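Local coordinates for IPT/TIG domain-containing protein BACOVA_02650 (Bacteroides ovatus, PDB 5E7H) that binds polysaccharide at the bacterial cell surface, probably holding xyloglucan before its transport into the periplasm for degradation, at residues L86-L91 with S149-N154; L123-T128 with Y134-S139. All coordinates share one frame; numbering follows the deposited sequence.

Contact 1: residues L86-L91 with S149-N154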
loop_
_atom_site.group_PDB
_atom_site.type_symbol
_atom_site.label_atom_id
_atom_site.label_comp_id
_atom_site.label_asym_id
_atom_site.label_seq_id
_atom_site.Cartn_x
_atom_site.Cartn_y
_atom_site.Cartn_z
ATOM N N LEU A 86 -7.841 4.060 7.872
ATOM C CA LEU A 86 -7.584 3.023 8.870
ATOM C C LEU A 86 -8.671 1.945 8.879
ATOM O O LEU A 86 -8.373 0.766 9.104
ATOM C CB LEU A 86 -7.446 3.669 10.253
ATOM C CG LEU A 86 -6.182 4.524 10.345
ATOM C CD1 LEU A 86 -6.367 5.523 11.494
ATOM C CD2 LEU A 86 -4.926 3.676 10.537
ATOM N N GLU A 87 -9.901 2.346 8.559
ATOM C CA GLU A 87 -11.049 1.466 8.637
ATOM C C GLU A 87 -11.111 0.477 7.473
ATOM O O GLU A 87 -11.912 -0.455 7.488
ATOM C CB GLU A 87 -12.334 2.313 8.665
ATOM C CG GLU A 87 -12.321 3.517 9.667
ATOM C CD GLU A 87 -11.778 4.827 9.087
ATOM O OE1 GLU A 87 -11.075 4.812 8.063
ATOM O OE2 GLU A 87 -12.061 5.899 9.674
ATOM N N ASN A 88 -10.297 0.713 6.451
ATOM C CA ASN A 88 -10.221 -0.120 5.259
ATOM C C ASN A 88 -9.094 -1.157 5.314
ATOM O O ASN A 88 -8.978 -1.992 4.418
ATOM C CB ASN A 88 -10.000 0.760 4.009
ATOM C CG ASN A 88 -11.175 1.642 3.688
ATOM O OD1 ASN A 88 -11.297 2.732 4.243
ATOM N ND2 ASN A 88 -12.045 1.195 2.787
ATOM N N VAL A 89 -8.259 -1.113 6.353
ATOM C CA VAL A 89 -7.165 -2.060 6.501
ATOM C C VAL A 89 -7.745 -3.424 6.857
ATOM O O VAL A 89 -8.581 -3.535 7.758
ATOM C CB VAL A 89 -6.169 -1.591 7.567
ATOM C CG1 VAL A 89 -5.080 -2.619 7.845
ATOM C CG2 VAL A 89 -5.528 -0.273 7.115
ATOM N N ILE A 90 -7.284 -4.453 6.137
ATOM C CA ILE A 90 -7.736 -5.818 6.344
ATOM C C ILE A 90 -6.647 -6.702 6.977
ATOM O O ILE A 90 -6.954 -7.772 7.482
ATOM C CB ILE A 90 -8.220 -6.447 5.015
ATOM C CG1 ILE A 90 -7.115 -6.509 3.963
ATOM C CG2 ILE A 90 -9.444 -5.665 4.491
ATOM C CD1 ILE A 90 -7.431 -7.391 2.800
ATOM N N LEU A 91 -5.391 -6.252 6.956
ATOM C CA LEU A 91 -4.281 -7.051 7.479
ATOM C C LEU A 91 -3.081 -6.144 7.739
ATOM O O LEU A 91 -2.538 -5.578 6.793
ATOM C CB LEU A 91 -3.904 -8.184 6.513
ATOM C CG LEU A 91 -2.739 -9.074 6.943
ATOM C CD1 LEU A 91 -3.021 -9.827 8.199
ATOM C CD2 LEU A 91 -2.440 -10.038 5.818
ATOM N N SER A 149 -20.479 -1.364 6.812
ATOM C CA SER A 149 -20.791 0.038 7.131
ATOM C C SER A 149 -19.821 0.999 6.434
ATOM O O SER A 149 -20.078 2.216 6.387
ATOM C CB SER A 149 -20.759 0.277 8.643
ATOM O OG SER A 149 -19.443 0.113 9.130
ATOM N N ILE A 150 -18.729 0.467 5.905
ATOM C CA ILE A 150 -17.717 1.231 5.179
ATOM C C ILE A 150 -17.830 0.930 3.684
ATOM O O ILE A 150 -17.902 1.850 2.872
ATOM C CB ILE A 150 -16.300 0.906 5.660
ATOM C CG1 ILE A 150 -16.155 1.147 7.167
ATOM C CG2 ILE A 150 -15.266 1.699 4.850
ATOM C CD1 ILE A 150 -16.278 2.566 7.565
ATOM N N ILE A 151 -17.854 -0.355 3.321
ATOM C CA ILE A 151 -18.092 -0.771 1.941
ATOM C C ILE A 151 -19.400 -1.566 1.880
ATOM O O ILE A 151 -19.446 -2.733 2.268
ATOM C CB ILE A 151 -16.939 -1.626 1.371
ATOM C CG1 ILE A 151 -15.623 -0.847 1.435
ATOM C CG2 ILE A 151 -17.284 -2.052 -0.057
ATOM C CD1 ILE A 151 -14.418 -1.669 0.997
ATOM N N PRO A 152 -20.474 -0.956 1.382
ATOM C CA PRO A 152 -21.733 -1.693 1.320
ATOM C C PRO A 152 -21.643 -2.981 0.522
ATOM O O PRO A 152 -20.846 -3.105 -0.418
ATOM C CB PRO A 152 -22.685 -0.707 0.634
ATOM C CG PRO A 152 -22.122 0.654 0.983
ATOM C CD PRO A 152 -20.642 0.460 1.021
ATOM N N GLY A 153 -22.476 -3.944 0.894
ATOM C CA GLY A 153 -22.461 -5.222 0.205
ATOM C C GLY A 153 -22.734 -5.120 -1.280
ATOM O O GLY A 153 -22.251 -5.960 -2.052
ATOM N N ASN A 154 -23.500 -4.115 -1.697
ATOM C CA ASN A 154 -23.868 -4.048 -3.100
ATOM C C ASN A 154 -22.839 -3.336 -3.987
ATOM O O ASN A 154 -23.083 -3.180 -5.199
ATOM C CB ASN A 154 -25.249 -3.410 -3.274
ATOM C CG ASN A 154 -25.318 -1.943 -2.848
ATOM O OD1 ASN A 154 -24.328 -1.301 -2.555
ATOM N ND2 ASN A 154 -26.533 -1.408 -2.858
#
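Asn-88 ND2 gives a hydrogen bond to the carbonyl O of Ile-257 and, on the side facing the loop, meets the methyls of two isoleucines. Ile-150 CG2 comes from above the amide plane, 3.9 Å from ND2, whereas Ile-151 CD1 lies nearer that plane, beyond the nitrogen at 4.1 Å from ND2, its side chain crossing that of Asn-88 at about a right angle. No hydrogen bond joins the two segments; the contact is methyl groups against an amide whose nitrogen is already bonded to a strand. An asparagine suits the place because it pairs with a strand carbonyl and still presents a flat group for methyls to pack on. In Ile-150 the branched CG2 stands anti to the backbone N and meets Asn-88, whereas CG1, beside the backbone N (chi1 -57°), carries CD1 toward Glu-87, whose CB it meets at 4.1 Å. Glu-87 offers only this aliphatic stem, since its chain bends away and OE2 bonds to Ser-65 OG. The 3-10 turn 86-88 leads into strand 89-91, which pairs antiparallel with strand 246-259. The loop residues also lean on that long strand: Ile-151 touches Ile-257, and the carbonyl O of Ile-150 accepts from Arg-259 NH1.

Contact 2: residues L123-T128 with Y134-S139; sequences LGITGT and YWWKQS. With ACT (acetate ion), chain H.
Strands 123-126 and 136-139 run antiparallel at 172°, their axes 7.6 Å apart at closest approach, and side chains rather than backbone bonds bridge them. Lys-137 makes the one hydrogen bond across: NZ meets the carbonyl O of Thr-126 at 2.7 Å, nearly in line with the C=O (173°). Its CG lies beside the backbone N (chi1 -73°) and the rest of the chain is extended, which carries the stem over the Trp-136 ring and brings the ammonium to the opposite strand. CG rests 3.6 Å above the centre of that ring; a lysine suits the place because its methylenes can lie on an indole face while its ammonium reaches beyond. This is face-to-face packing in a beta-sandwich: strand 121-126 belongs to one sheet and strand 133-142 to the other, within the xyloglucan-binding domain. Ile-125 reaches across to the other strand, CG2 lying 3.9 Å from Trp-136 CZ3 and also meeting Lys-137 CB. Deeper in, Leu-123 CD1 packs on Ser-139 CB at 3.9 Å, while Ser-139 OG is hydrogen-bonded to His-99 ND1. With an alanine here instead of Lys-137, the Thr-126 carbonyl is likely to lose its ammonium mate and the Trp-136 ring the stem on its face. An acetate, probably from the crystallisation liquor, accepts a hydrogen bond from Thr-128 N through OXT (3.0 Å). Lacking a side chain suits Gly-127: a CB would jam against the preceding carbonyl, crowd Lys-137 NZ and run into the acetate.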
loop_
_atom_site.group_PDB
_atom_site.type_symbol
_atom_site.label_atom_id
_atom_site.label_comp_id
_atom_site.label_asym_id
_atom_site.label_seq_id
_atom_site.Cartn_x
_atom_site.Cartn_y
_atom_site.Cartn_z
ATOM N N LEU A 123 5.363 -7.823 7.103
ATOM C CA LEU A 123 5.697 -9.130 6.535
ATOM C C LEU A 123 6.961 -9.030 5.713
ATOM O O LEU A 123 7.083 -8.125 4.897
ATOM C CB LEU A 123 4.550 -9.615 5.638
ATOM C CG LEU A 123 4.823 -10.814 4.714
ATOM C CD1 LEU A 123 5.047 -12.068 5.529
ATOM C CD2 LEU A 123 3.698 -11.001 3.725
ATOM N N GLY A 124 7.884 -9.955 5.933
ATOM C CA GLY A 124 9.077 -10.049 5.114
ATOM C C GLY A 124 9.109 -11.335 4.323
ATOM O O GLY A 124 8.888 -12.427 4.861
ATOM N N ILE A 125 9.396 -11.192 3.035
ATOM C CA ILE A 125 9.722 -12.327 2.181
ATOM C C ILE A 125 11.141 -12.052 1.701
ATOM O O ILE A 125 11.353 -11.210 0.818
ATOM C CB ILE A 125 8.749 -12.453 1.019
ATOM C CG1 ILE A 125 7.313 -12.662 1.501
ATOM C CG2 ILE A 125 9.177 -13.592 0.063
ATOM C CD1 ILE A 125 7.033 -13.947 2.127
ATOM N N THR A 126 12.116 -12.714 2.311
ATOM C CA THR A 126 13.509 -12.390 2.072
ATOM C C THR A 126 14.317 -13.663 1.949
ATOM O O THR A 126 13.986 -14.700 2.533
ATOM C CB THR A 126 14.101 -11.535 3.206
ATOM O OG1 THR A 126 14.374 -12.364 4.350
ATOM C CG2 THR A 126 13.168 -10.392 3.591
ATOM N N GLY A 127 15.414 -13.582 1.213
ATOM C CA GLY A 127 16.328 -14.686 1.134
ATOM C C GLY A 127 16.612 -15.145 -0.273
ATOM O O GLY A 127 16.200 -14.522 -1.248
ATOM N N THR A 128 17.278 -16.285 -0.351
ATOM C CA THR A 128 17.732 -16.830 -1.617
ATOM C C THR A 128 16.806 -17.958 -2.065
ATOM O O THR A 128 16.452 -18.820 -1.256
ATOM C CB THR A 128 19.150 -17.348 -1.501
ATOM O OG1 THR A 128 19.983 -16.347 -0.906
ATOM C CG2 THR A 128 19.686 -17.659 -2.854
ATOM N N TYR A 134 8.763 -23.632 -7.345
ATOM C CA TYR A 134 7.336 -23.334 -7.359
ATOM C C TYR A 134 6.686 -23.415 -5.972
ATOM O O TYR A 134 5.460 -23.376 -5.841
ATOM C CB TYR A 134 6.649 -24.265 -8.349
ATOM C CG TYR A 134 7.261 -24.156 -9.725
ATOM C CD1 TYR A 134 7.071 -23.019 -10.500
ATOM C CD2 TYR A 134 8.063 -25.160 -10.224
ATOM C CE1 TYR A 134 7.655 -22.901 -11.751
ATOM C CE2 TYR A 134 8.645 -25.058 -11.479
ATOM C CZ TYR A 134 8.441 -23.920 -12.233
ATOM O OH TYR A 134 9.017 -23.808 -13.477
ATOM N N TRP A 135 7.505 -23.505 -4.932
ATOM C CA TRP A 135 7.013 -23.418 -3.560
ATOM C C TRP A 135 8.181 -23.023 -2.673
ATOM O O TRP A 135 9.103 -23.809 -2.468
ATOM C CB TRP A 135 6.395 -24.752 -3.093
ATOM C CG TRP A 135 5.850 -24.661 -1.689
ATOM C CD1 TRP A 135 6.441 -25.115 -0.552
ATOM C CD2 TRP A 135 4.617 -24.052 -1.285
ATOM N NE1 TRP A 135 5.656 -24.828 0.541
ATOM C CE2 TRP A 135 4.527 -24.180 0.116
ATOM C CE3 TRP A 135 3.587 -23.413 -1.969
ATOM C CZ2 TRP A 135 3.437 -23.700 0.842
ATOM C CZ3 TRP A 135 2.501 -22.921 -1.240
ATOM C CH2 TRP A 135 2.445 -23.072 0.154
ATOM N N TRP A 136 8.148 -21.793 -2.177
ATOM C CA TRP A 136 9.294 -21.248 -1.461
ATOM C C TRP A 136 8.846 -20.573 -0.170
ATOM O O TRP A 136 8.729 -21.259 0.858
ATOM C CB TRP A 136 10.078 -20.304 -2.369
ATOM C CG TRP A 136 11.258 -19.681 -1.686
ATOM C CD1 TRP A 136 12.215 -20.312 -0.954
ATOM C CD2 TRP A 136 11.583 -18.298 -1.671
ATOM N NE1 TRP A 136 13.125 -19.392 -0.475
ATOM C CE2 TRP A 136 12.760 -18.149 -0.908
ATOM C CE3 TRP A 136 10.983 -17.160 -2.217
ATOM C CZ2 TRP A 136 13.356 -16.906 -0.688
ATOM C CZ3 TRP A 136 11.579 -15.925 -1.997
ATOM C CH2 TRP A 136 12.749 -15.813 -1.234
ATOM N N LYS A 137 8.544 -19.278 -0.210
ATOM C CA LYS A 137 8.181 -18.540 0.996
ATOM C C LYS A 137 6.817 -17.925 0.817
ATOM O O LYS A 137 6.426 -17.534 -0.291
ATOM C CB LYS A 137 9.242 -17.470 1.342
ATOM C CG LYS A 137 10.511 -18.105 1.903
ATOM C CD LYS A 137 11.497 -17.131 2.530
ATOM C CE LYS A 137 12.671 -17.920 3.098
ATOM N NZ LYS A 137 13.591 -17.035 3.864
ATOM N N GLN A 138 6.071 -17.850 1.915
ATOM C CA GLN A 138 4.682 -17.418 1.832
ATOM C C GLN A 138 4.120 -17.116 3.212
ATOM O O GLN A 138 4.682 -17.523 4.230
ATOM C CB GLN A 138 3.837 -18.506 1.139
ATOM C CG GLN A 138 3.741 -19.843 1.903
ATOM C CD GLN A 138 5.033 -20.640 1.956
ATOM O OE1 GLN A 138 5.474 -21.063 3.031
ATOM N NE2 GLN A 138 5.599 -20.933 0.795
ATOM N N SER A 139 3.004 -16.404 3.229
ATOM C CA SER A 139 2.195 -16.249 4.431
ATOM C C SER A 139 0.741 -16.525 4.105
ATOM O O SER A 139 0.163 -15.854 3.249
ATOM C CB SER A 139 2.343 -14.855 5.005
ATOM O OG SER A 139 1.404 -14.632 6.045
HETATM C C ACT H . 17.603 -17.344 3.288
HETATM O O ACT H . 17.666 -16.425 4.147
HETATM O OXT ACT H . 18.362 -17.321 2.283
HETATM C CH3 ACT H . 16.610 -18.467 3.458
#

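In the fold
Both contacts are partly buried and belong to the xyloglucan-binding domain, with centres 28 Å apart and no touch between them. They share one large sheet: strand 246-259 pairs both with strand 89-91 of contact 1 and with strand 121-126 of contact 2. Contact 1 lays a loop against the turn that enters that sheet, burying little surface through methyl groups on an amide whose hydrogen bond goes to the sheet itself; Asn-88 and Ile-151 are buried, Glu-87 exposed. Contact 2 instead spans the two sheets and covers more than twice the area, mixing apolar packing with a charged group bound directly to a backbone carbonyl. Its 123/139 end is buried; its 127-128 end is more exposed and meets the bound acetate.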